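Local structure of protein argonaute (Marinitoga piezophila, 5I4A) at residues V373-L378 / R391-N396; L397-I402 / W636-P641. The protein uses short guide RNAs with a 5'-hydroxyl end to bind complementary target DNA or RNA and cleave it, with manganese as the preferred metal for DNA. One frame throughout, in Å; residues are numbered along the deposited sequence.

Contact 1 (V373-L378 / R391-N396); sequences VMAIVL and RNFPDN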
ATOM      1  N   VAL A 373       1.421  -4.214  31.375  1.00 20.37           N
ATOM      2  CA  VAL A 373       0.039  -4.383  31.809  1.00 19.49           C
ATOM      3  C   VAL A 373      -0.864  -3.933  30.673  1.00 24.38           C
ATOM      4  O   VAL A 373      -0.757  -2.794  30.199  1.00 17.03           O
ATOM      5  CB  VAL A 373      -0.271  -3.598  33.097  1.00 15.07           C
ATOM      6  CG1 VAL A 373      -1.762  -3.682  33.423  1.00 15.89           C
ATOM      7  CG2 VAL A 373       0.551  -4.140  34.254  1.00 22.32           C
ATOM      8  N   MET A 374      -1.743  -4.827  30.236  1.00 30.37           N
ATOM      9  CA  MET A 374      -2.674  -4.529  29.160  1.00 17.11           C
ATOM     10  C   MET A 374      -3.856  -3.727  29.688  1.00 16.92           C
ATOM     11  O   MET A 374      -4.411  -4.031  30.746  1.00 23.40           O
ATOM     12  CB  MET A 374      -3.177  -5.822  28.523  1.00 16.34           C
ATOM     13  CG  MET A 374      -2.070  -6.746  28.061  1.00 36.48           C
ATOM     14  SD  MET A 374      -1.128  -6.010  26.720  1.00 65.87           S
ATOM     15  CE  MET A 374       0.303  -7.072  26.709  1.00 43.81           C
ATOM     16  N   ALA A 375      -4.244  -2.703  28.941  1.00 13.93           N
ATOM     17  CA  ALA A 375      -5.453  -1.946  29.235  1.00 16.48           C
ATOM     18  C   ALA A 375      -6.527  -2.421  28.263  1.00 19.04           C
ATOM     19  O   ALA A 375      -6.547  -2.027  27.095  1.00 18.05           O
ATOM     20  CB  ALA A 375      -5.206  -0.448  29.124  1.00 16.35           C
ATOM     21  N   ILE A 376      -7.413  -3.289  28.750  1.00 14.11           N
ATOM     22  CA  ILE A 376      -8.559  -3.756  27.971  1.00 14.23           C
ATOM     23  C   ILE A 376      -9.599  -2.639  27.987  1.00 20.25           C
ATOM     24  O   ILE A 376     -10.320  -2.452  28.973  1.00 25.30           O
ATOM     25  CB  ILE A 376      -9.121  -5.070  28.517  1.00 19.73           C
ATOM     26  CG1 ILE A 376      -8.067  -6.179  28.394  1.00 24.73           C
ATOM     27  CG2 ILE A 376     -10.394  -5.457  27.775  1.00 19.94           C
ATOM     28  CD1 ILE A 376      -8.361  -7.408  29.228  1.00 21.96           C
ATOM     29  N   VAL A 377      -9.671  -1.890  26.897  1.00 21.07           N
ATOM     30  CA  VAL A 377     -10.501  -0.697  26.803  1.00 11.81           C
ATOM     31  C   VAL A 377     -11.675  -1.027  25.896  1.00 20.52           C
ATOM     32  O   VAL A 377     -11.491  -1.296  24.701  1.00 16.92           O
ATOM     33  CB  VAL A 377      -9.707   0.501  26.267  1.00 18.93           C
ATOM     34  CG1 VAL A 377     -10.589   1.738  26.191  1.00 30.81           C
ATOM     35  CG2 VAL A 377      -8.488   0.744  27.143  1.00 20.71           C
ATOM     36  N   LEU A 378     -12.879  -1.024  26.460  1.00 21.48           N
ATOM     37  CA  LEU A 378     -14.071  -1.382  25.706  1.00 21.27           C
ATOM     38  C   LEU A 378     -14.584  -0.167  24.946  1.00 23.03           C
ATOM     39  O   LEU A 378     -14.916   0.861  25.550  1.00 17.95           O
ATOM     40  CB  LEU A 378     -15.151  -1.933  26.637  1.00 18.29           C
ATOM     41  CG  LEU A 378     -14.986  -3.379  27.105  1.00 27.15           C
ATOM     42  CD1 LEU A 378     -13.949  -3.499  28.216  1.00 29.50           C
ATOM     43  CD2 LEU A 378     -16.330  -3.941  27.549  1.00 35.29           C
ATOM     44  N   ARG A 391      -3.356   9.183  22.398  1.00 26.69           N
ATOM     45  CA  ARG A 391      -2.574  10.349  22.799  1.00 27.21           C
ATOM     46  C   ARG A 391      -2.717  10.643  24.288  1.00 33.56           C
ATOM     47  O   ARG A 391      -1.741  11.015  24.949  1.00 23.28           O
ATOM     48  CB  ARG A 391      -3.013  11.546  21.955  1.00 36.15           C
ATOM     49  CG  ARG A 391      -2.396  12.893  22.271  1.00 37.46           C
ATOM     50  CD  ARG A 391      -2.694  13.824  21.100  1.00 40.68           C
ATOM     51  NE  ARG A 391      -2.667  15.242  21.438  1.00 60.64           N
ATOM     52  CZ  ARG A 391      -2.788  16.218  20.542  1.00 69.11           C
ATOM     53  NH1 ARG A 391      -2.935  15.926  19.255  1.00 69.30           N
ATOM     54  NH2 ARG A 391      -2.756  17.485  20.929  1.00 65.28           N
ATOM     55  N   ASN A 392      -3.920  10.471  24.837  1.00 29.90           N
ATOM     56  CA  ASN A 392      -4.202  10.845  26.217  1.00 34.65           C
ATOM     57  C   ASN A 392      -4.073   9.687  27.195  1.00 34.18           C
ATOM     58  O   ASN A 392      -4.106   9.916  28.410  1.00 34.45           O
ATOM     59  CB  ASN A 392      -5.609  11.437  26.318  1.00 35.02           C
ATOM     60  CG  ASN A 392      -5.819  12.583  25.355  1.00 30.85           C
ATOM     61  OD1 ASN A 392      -4.904  13.364  25.100  1.00 33.40           O
ATOM     62  ND2 ASN A 392      -7.023  12.682  24.804  1.00 29.35           N
ATOM     63  N   PHE A 393      -3.925   8.462  26.704  1.00 33.96           N
ATOM     64  CA  PHE A 393      -3.884   7.311  27.584  1.00 30.99           C
ATOM     65  C   PHE A 393      -2.581   7.292  28.381  1.00 32.18           C
ATOM     66  O   PHE A 393      -1.542   7.749  27.896  1.00 36.06           O
ATOM     67  CB  PHE A 393      -4.018   6.026  26.780  1.00 35.08           C
ATOM     68  CG  PHE A 393      -4.834   4.981  27.464  1.00 33.14           C
ATOM     69  CD1 PHE A 393      -6.204   5.131  27.594  1.00 24.37           C
ATOM     70  CD2 PHE A 393      -4.233   3.853  27.988  1.00 31.58           C
ATOM     71  CE1 PHE A 393      -6.959   4.171  28.230  1.00 25.78           C
ATOM     72  CE2 PHE A 393      -4.979   2.897  28.626  1.00 28.83           C
ATOM     73  CZ  PHE A 393      -6.345   3.052  28.747  1.00 26.67           C
ATOM     74  N   PRO A 394      -2.615   6.784  29.615  1.00 31.06           N
ATOM     75  CA  PRO A 394      -1.380   6.684  30.405  1.00 31.43           C
ATOM     76  C   PRO A 394      -0.332   5.859  29.673  1.00 36.69           C
ATOM     77  O   PRO A 394      -0.620   4.781  29.147  1.00 29.10           O
ATOM     78  CB  PRO A 394      -1.841   6.004  31.700  1.00 32.89           C
ATOM     79  CG  PRO A 394      -3.301   6.305  31.792  1.00 32.27           C
ATOM     80  CD  PRO A 394      -3.798   6.347  30.377  1.00 29.52           C
ATOM     81  N   ASP A 395       0.895   6.379  29.638  1.00 32.63           N
ATOM     82  CA  ASP A 395       1.950   5.769  28.842  1.00 31.86           C
ATOM     83  C   ASP A 395       2.529   4.515  29.479  1.00 23.00           C
ATOM     84  O   ASP A 395       3.220   3.755  28.795  1.00 40.97           O
ATOM     85  CB  ASP A 395       3.069   6.783  28.590  1.00 49.93           C
ATOM     86  CG  ASP A 395       2.597   7.977  27.786  1.00 71.37           C
ATOM     87  OD1 ASP A 395       1.741   7.796  26.894  1.00 79.84           O
ATOM     88  OD2 ASP A 395       3.076   9.099  28.050  1.00 77.78           O
ATOM     89  N   ASN A 396       2.267   4.275  30.761  1.00 31.56           N
ATOM     90  CA  ASN A 396       2.746   3.057  31.400  1.00 32.98           C
ATOM     91  C   ASN A 396       1.825   1.866  31.165  1.00 23.96           C
ATOM     92  O   ASN A 396       2.094   0.782  31.690  1.00 33.90           O
ATOM     93  CB  ASN A 396       2.936   3.289  32.902  1.00 29.72           C
ATOM     94  CG  ASN A 396       1.675   3.779  33.585  1.00 33.70           C
ATOM     95  OD1 ASN A 396       0.866   4.489  32.989  1.00 32.58           O
ATOM     96  ND2 ASN A 396       1.502   3.402  34.847  1.00 32.58           N
TER
HETATM   97  O   HOH W   1       2.533  -1.504  30.590  1.00 28.48           O

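Contact 2 (L397-I402 / W636-P641); sequences LILQPI and WKLYIP. With nucleotides of chain B.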
ATOM      1  N   LEU A 397       0.759   2.034  30.387  1.00 22.45           N
ATOM      2  CA  LEU A 397      -0.157   0.954  30.058  1.00 22.28           C
ATOM      3  C   LEU A 397      -0.086   0.634  28.571  1.00 21.70           C
ATOM      4  O   LEU A 397       0.129   1.517  27.737  1.00 27.28           O
ATOM      5  CB  LEU A 397      -1.599   1.316  30.430  1.00 22.83           C
ATOM      6  CG  LEU A 397      -1.876   1.658  31.895  1.00 23.36           C
ATOM      7  CD1 LEU A 397      -3.313   2.116  32.067  1.00 26.64           C
ATOM      8  CD2 LEU A 397      -1.584   0.464  32.786  1.00 22.38           C
ATOM      9  N   ILE A 398      -0.274  -0.643  28.251  1.00 20.00           N
ATOM     10  CA  ILE A 398      -0.295  -1.115  26.870  1.00 16.60           C
ATOM     11  C   ILE A 398      -1.750  -1.072  26.414  1.00 17.62           C
ATOM     12  O   ILE A 398      -2.561  -1.920  26.794  1.00 14.05           O
ATOM     13  CB  ILE A 398       0.299  -2.520  26.743  1.00 17.08           C
ATOM     14  CG1 ILE A 398       1.740  -2.538  27.261  1.00 25.77           C
ATOM     15  CG2 ILE A 398       0.253  -2.990  25.293  1.00 15.40           C
ATOM     16  CD1 ILE A 398       2.368  -3.918  27.281  1.00 27.58           C
ATOM     17  N   LEU A 399      -2.078  -0.079  25.595  1.00 16.30           N
ATOM     18  CA  LEU A 399      -3.454   0.149  25.176  1.00 19.87           C
ATOM     19  C   LEU A 399      -3.930  -0.991  24.281  1.00 31.99           C
ATOM     20  O   LEU A 399      -3.324  -1.270  23.240  1.00 22.70           O
ATOM     21  CB  LEU A 399      -3.552   1.492  24.454  1.00 22.93           C
ATOM     22  CG  LEU A 399      -4.907   1.971  23.937  1.00 32.35           C
ATOM     23  CD1 LEU A 399      -5.948   1.863  25.023  1.00 32.37           C
ATOM     24  CD2 LEU A 399      -4.794   3.404  23.452  1.00 20.86           C
ATOM     25  N   GLN A 400      -5.015  -1.653  24.688  1.00 24.85           N
ATOM     26  CA  GLN A 400      -5.562  -2.804  23.968  1.00 15.87           C
ATOM     27  C   GLN A 400      -7.068  -2.642  23.823  1.00 16.57           C
ATOM     28  O   GLN A 400      -7.847  -3.290  24.536  1.00 18.03           O
ATOM     29  CB  GLN A 400      -5.219  -4.115  24.679  1.00 13.25           C
ATOM     30  CG  GLN A 400      -3.736  -4.484  24.650  1.00 22.56           C
ATOM     31  CD  GLN A 400      -3.256  -4.896  23.265  1.00 24.94           C
ATOM     32  OE1 GLN A 400      -4.053  -5.035  22.337  1.00 25.17           O
ATOM     33  NE2 GLN A 400      -1.951  -5.094  23.125  1.00 21.91           N
ATOM     34  N   PRO A 401      -7.518  -1.806  22.891  1.00 18.07           N
ATOM     35  CA  PRO A 401      -8.959  -1.584  22.733  1.00 14.15           C
ATOM     36  C   PRO A 401      -9.639  -2.764  22.056  1.00 22.15           C
ATOM     37  O   PRO A 401      -9.026  -3.525  21.305  1.00 24.94           O
ATOM     38  CB  PRO A 401      -9.039  -0.326  21.859  1.00 18.97           C
ATOM     39  CG  PRO A 401      -7.609   0.193  21.743  1.00 29.03           C
ATOM     40  CD  PRO A 401      -6.731  -0.995  21.951  1.00 17.82           C
ATOM     41  N   ILE A 402     -10.933  -2.906  22.333  1.00 23.50           N
ATOM     42  CA  ILE A 402     -11.745  -3.944  21.704  1.00 18.22           C
ATOM     43  C   ILE A 402     -13.192  -3.470  21.660  1.00 17.86           C
ATOM     44  O   ILE A 402     -13.681  -2.834  22.599  1.00 23.52           O
ATOM     45  CB  ILE A 402     -11.607  -5.300  22.435  1.00 22.02           C
ATOM     46  CG1 ILE A 402     -12.443  -6.376  21.732  1.00 23.41           C
ATOM     47  CG2 ILE A 402     -11.995  -5.172  23.906  1.00 20.34           C
ATOM     48  CD1 ILE A 402     -12.187  -7.781  22.228  1.00 30.89           C
ATOM     49  N   TRP A 636      -1.003   4.276  14.990  1.00 22.07           N
ATOM     50  CA  TRP A 636      -0.124   3.147  14.704  1.00 24.78           C
ATOM     51  C   TRP A 636       0.352   2.448  15.969  1.00 21.23           C
ATOM     52  O   TRP A 636       0.764   1.285  15.901  1.00 21.13           O
ATOM     53  CB  TRP A 636       1.080   3.606  13.877  1.00 22.85           C
ATOM     54  CG  TRP A 636       1.984   4.581  14.580  1.00 32.60           C
ATOM     55  CD1 TRP A 636       1.992   5.939  14.442  1.00 28.81           C
ATOM     56  CD2 TRP A 636       3.022   4.270  15.523  1.00 24.83           C
ATOM     57  NE1 TRP A 636       2.966   6.493  15.240  1.00 26.18           N
ATOM     58  CE2 TRP A 636       3.613   5.489  15.910  1.00 27.67           C
ATOM     59  CE3 TRP A 636       3.510   3.079  16.073  1.00 24.06           C
ATOM     60  CZ2 TRP A 636       4.662   5.553  16.826  1.00 30.01           C
ATOM     61  CZ3 TRP A 636       4.552   3.145  16.981  1.00 23.66           C
ATOM     62  CH2 TRP A 636       5.117   4.372  17.347  1.00 29.49           C
ATOM     63  N   LYS A 637       0.309   3.129  17.117  1.00 21.25           N
ATOM     64  CA  LYS A 637       0.704   2.500  18.371  1.00 21.16           C
ATOM     65  C   LYS A 637      -0.219   1.350  18.750  1.00 21.00           C
ATOM     66  O   LYS A 637       0.160   0.511  19.574  1.00 20.90           O
ATOM     67  CB  LYS A 637       0.733   3.533  19.500  1.00 34.55           C
ATOM     68  CG  LYS A 637       2.024   4.336  19.609  1.00 47.47           C
ATOM     69  CD  LYS A 637       2.074   5.084  20.938  1.00 49.65           C
ATOM     70  CE  LYS A 637       3.489   5.516  21.297  1.00 60.44           C
ATOM     71  NZ  LYS A 637       3.931   6.724  20.547  1.00 59.72           N
ATOM     72  N   LEU A 638      -1.421   1.300  18.175  1.00 20.97           N
ATOM     73  CA  LEU A 638      -2.341   0.198  18.424  1.00 25.43           C
ATOM     74  C   LEU A 638      -1.943  -1.075  17.694  1.00 20.74           C
ATOM     75  O   LEU A 638      -2.404  -2.157  18.066  1.00 20.61           O
ATOM     76  CB  LEU A 638      -3.758   0.587  18.000  1.00 17.40           C
ATOM     77  CG  LEU A 638      -4.349   1.848  18.625  1.00 20.51           C
ATOM     78  CD1 LEU A 638      -5.730   2.127  18.051  1.00 24.85           C
ATOM     79  CD2 LEU A 638      -4.403   1.712  20.138  1.00 22.21           C
ATOM     80  N   TYR A 639      -1.112  -0.969  16.661  1.00 15.12           N
ATOM     81  CA  TYR A 639      -0.772  -2.107  15.821  1.00 12.43           C
ATOM     82  C   TYR A 639       0.685  -2.518  15.920  1.00 12.44           C
ATOM     83  O   TYR A 639       0.993  -3.705  15.766  1.00 23.13           O
ATOM     84  CB  TYR A 639      -1.093  -1.796  14.352  1.00 16.07           C
ATOM     85  CG  TYR A 639      -2.377  -1.021  14.146  1.00 16.47           C
ATOM     86  CD1 TYR A 639      -3.597  -1.528  14.578  1.00 20.25           C
ATOM     87  CD2 TYR A 639      -2.374   0.208  13.493  1.00 22.57           C
ATOM     88  CE1 TYR A 639      -4.773  -0.828  14.383  1.00 25.88           C
ATOM     89  CE2 TYR A 639      -3.547   0.918  13.294  1.00 28.77           C
ATOM     90  CZ  TYR A 639      -4.746   0.391  13.742  1.00 34.93           C
ATOM     91  OH  TYR A 639      -5.916   1.088  13.546  1.00 44.56           O
ATOM     92  N   ILE A 640       1.581  -1.570  16.168  1.00 21.77           N
ATOM     93  CA  ILE A 640       3.023  -1.774  16.133  1.00 24.20           C
ATOM     94  C   ILE A 640       3.527  -1.764  17.575  1.00 22.97           C
ATOM     95  O   ILE A 640       3.447  -0.726  18.248  1.00 25.31           O
ATOM     96  CB  ILE A 640       3.712  -0.688  15.294  1.00 28.47           C
ATOM     97  CG1 ILE A 640       3.103  -0.622  13.890  1.00 23.24           C
ATOM     98  CG2 ILE A 640       5.211  -0.918  15.225  1.00 24.21           C
ATOM     99  CD1 ILE A 640       3.125  -1.932  13.137  1.00 24.79           C
ATOM    100  N   PRO A 641       4.041  -2.883  18.095  1.00 24.06           N
ATOM    101  CA  PRO A 641       4.567  -2.880  19.465  1.00 31.65           C
ATOM    102  C   PRO A 641       5.940  -2.230  19.555  1.00 48.62           C
ATOM    103  O   PRO A 641       6.965  -2.890  19.359  1.00 57.33           O
ATOM    104  CB  PRO A 641       4.623  -4.370  19.821  1.00 29.82           C
ATOM    105  CG  PRO A 641       4.794  -5.060  18.504  1.00 38.14           C
ATOM    106  CD  PRO A 641       4.074  -4.222  17.480  1.00 28.75           C
TER
ATOM    107  P     A B   2     -11.728  -4.668  17.573  1.00 33.24           P
ATOM    108  OP1   A B   2     -12.230  -4.653  16.180  1.00 32.44           O
ATOM    109  OP2   A B   2     -12.627  -5.089  18.677  1.00 34.42           O
ATOM    110  O5'   A B   2     -10.444  -5.609  17.585  1.00 34.51           O
ATOM    111  C5'   A B   2      -9.650  -5.770  18.752  1.00 32.82           C
ATOM    112  C4'   A B   2      -8.675  -6.903  18.577  1.00 33.07           C
ATOM    113  O4'   A B   2      -9.407  -8.158  18.553  1.00 33.65           O
ATOM    114  C3'   A B   2      -7.903  -6.893  17.267  1.00 33.24           C
ATOM    115  O3'   A B   2      -6.762  -6.055  17.298  1.00 32.25           O
ATOM    116  C2'   A B   2      -7.589  -8.366  17.051  1.00 33.92           C
ATOM    117  O2'   A B   2      -6.509  -8.783  17.873  1.00 33.14           O
ATOM    118  C1'   A B   2      -8.869  -9.014  17.570  1.00 32.53           C
ATOM    119  N9    A B   2      -9.876  -9.156  16.502  1.00 13.84           N
ATOM    120  C8    A B   2     -11.017  -8.414  16.324  1.00 19.60           C
ATOM    121  N7    A B   2     -11.727  -8.769  15.278  1.00 16.46           N
ATOM    122  C5    A B   2     -10.995  -9.816  14.730  1.00 21.91           C
ATOM    123  C6    A B   2     -11.204 -10.630  13.603  1.00 24.10           C
ATOM    124  N6    A B   2     -12.258 -10.512  12.788  1.00 25.36           N
ATOM    125  N1    A B   2     -10.279 -11.579  13.335  1.00 23.42           N
ATOM    126  C2    A B   2      -9.225 -11.699  14.149  1.00 22.75           C
ATOM    127  N3    A B   2      -8.924 -10.990  15.236  1.00 22.17           N
ATOM    128  C4    A B   2      -9.858 -10.060  15.473  1.00 14.12           C
ATOM    129  O5'   U B   1      -7.326  -1.879  16.418  1.00 35.88           O
ATOM    130  C5'   U B   1      -7.643  -2.039  17.797  1.00 34.26           C
ATOM    131  C4'   U B   1      -9.122  -1.887  18.056  1.00 35.16           C
ATOM    132  O4'   U B   1      -9.499  -0.496  17.873  1.00 36.64           O
ATOM    133  C3'   U B   1     -10.037  -2.709  17.150  1.00 35.12           C
ATOM    134  O3'   U B   1     -11.146  -3.206  17.897  1.00 33.71           O
ATOM    135  C2'   U B   1     -10.520  -1.692  16.120  1.00 37.25           C
ATOM    136  O2'   U B   1     -11.788  -1.980  15.568  1.00 37.72           O
ATOM    137  C1'   U B   1     -10.547  -0.397  16.928  1.00 36.13           C
ATOM    138  N1    U B   1     -10.289   0.792  16.105  1.00 26.95           N
ATOM    139  C2    U B   1     -11.207   1.826  16.084  1.00 24.20           C
ATOM    140  O2    U B   1     -12.242   1.812  16.730  1.00 24.01           O
ATOM    141  N3    U B   1     -10.862   2.884  15.275  1.00 24.43           N
ATOM    142  C4    U B   1      -9.718   3.001  14.502  1.00 23.54           C
ATOM    143  O4    U B   1      -9.538   4.011  13.823  1.00 20.07           O
ATOM    144  C5    U B   1      -8.826   1.888  14.580  1.00 21.60           C
ATOM    145  C6    U B   1      -9.139   0.850  15.358  1.00 17.76           C
TER
HETATM  146  O   HOH W   2      -1.083   0.083  22.418  1.00 28.45           O

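Contact 1 (V373-L378 / R391-N396)
Phe-393 sets the far end of its ring against Ala-375 and Val-377, two residues on the same side of strand 374-379. Ala-375 CB sits at the ring edge, near its plane, 3.4 Å from Phe-393 CE2. Val-377 comes in obliquely with a single branch, CG2, which lies 3.5 Å from Phe-393 CZ; chi1 of -179° turns that branch beside the valine's own backbone N and onto the phenylalanine. One face of the ring is occupied by the next residue in the chain, Pro-394, whose CD stands 3.3 Å above the plane toward the rim. Farther along, a water links the backbones, accepting from Val-373 N at 3.0 Å and donating to Asn-396 O at 2.6 Å. Phe-301 of strand 295-302 adds an edge-to-face ring partner, and Leu-399 of strand 398-403 also packs on Phe-393. Phe-393 is the first residue after helix 387-392 to leave helical geometry, and its ring packs the chain there against the Mid-domain sheet. Cutting this ring back to an alanine is likely to open a gap beside Ala-375 and Val-377 and to deprive Phe-301 of its edge-to-face partner. Side chains here meet through apolar fit, which fixes no direction; the polar tie is the water.

Contact 2 (L397-I402 / W636-P641)
The carbonyl oxygen of Leu-399 takes a hydrogen bond from a water, 2.7 Å from Leu-399 O to the water oxygen, and the same water donates to Lys-637 O at 3.1 Å, bridging the two backbones. Beside this bridge, Leu-638 reaches across with one methyl. Leu-638 CD2 lies 3.7 Å from Leu-399 CD2 and also meets Leu-399 CG, then rests 3.9 Å from Pro-401 CG, the leucine crossing both partners at a slant. With chi1 at -56°, Leu-638 CG stands beside its backbone N, and chi2 of 177° extends CD1 and leaves the other methyl, CD2, to meet the strand. Strand 398-403 belongs to the parallel sheet of the Mid domain, whereas 636-641 is a loop near the C-terminal end of the PIWI domain, so this is an interdomain contact within the PIWI lobe. Trp-636 O accepts from both Tyr-639 N and Ile-640 N, which closes a single helix-like turn. From that turn Tyr-639 reaches the first guide nucleotide: its OH lies 3.2 Å from C5 of U1 of chain B, and O5' of the same nucleotide meets the ring edge. On the strand side, Ile-402 CG1 approaches OP2 of A2 of chain B at 3.3 Å.

In the fold
Running from the N terminus, the chain lays down strand 374-379, passes through helix 387-392 and comes back as strand 398-403, parallel to the first: a beta-alpha-beta unit of the Mid domain. Contact 1 closes this short crossover, with 12 residues between its segments. Contact 2 opens at the very next residue and closes a far longer loop, 233 residues that take in the rest of the Mid domain and most of the PIWI domain. The two loops therefore follow in series, neither nested nor crossed. Ala-375 joins them, its N and O probably hydrogen-bonded to Ile-398 O and Gln-400 N. Together they tie the Mid sheet to the chain just after helix 387-392 and then to the PIWI C-terminal loop.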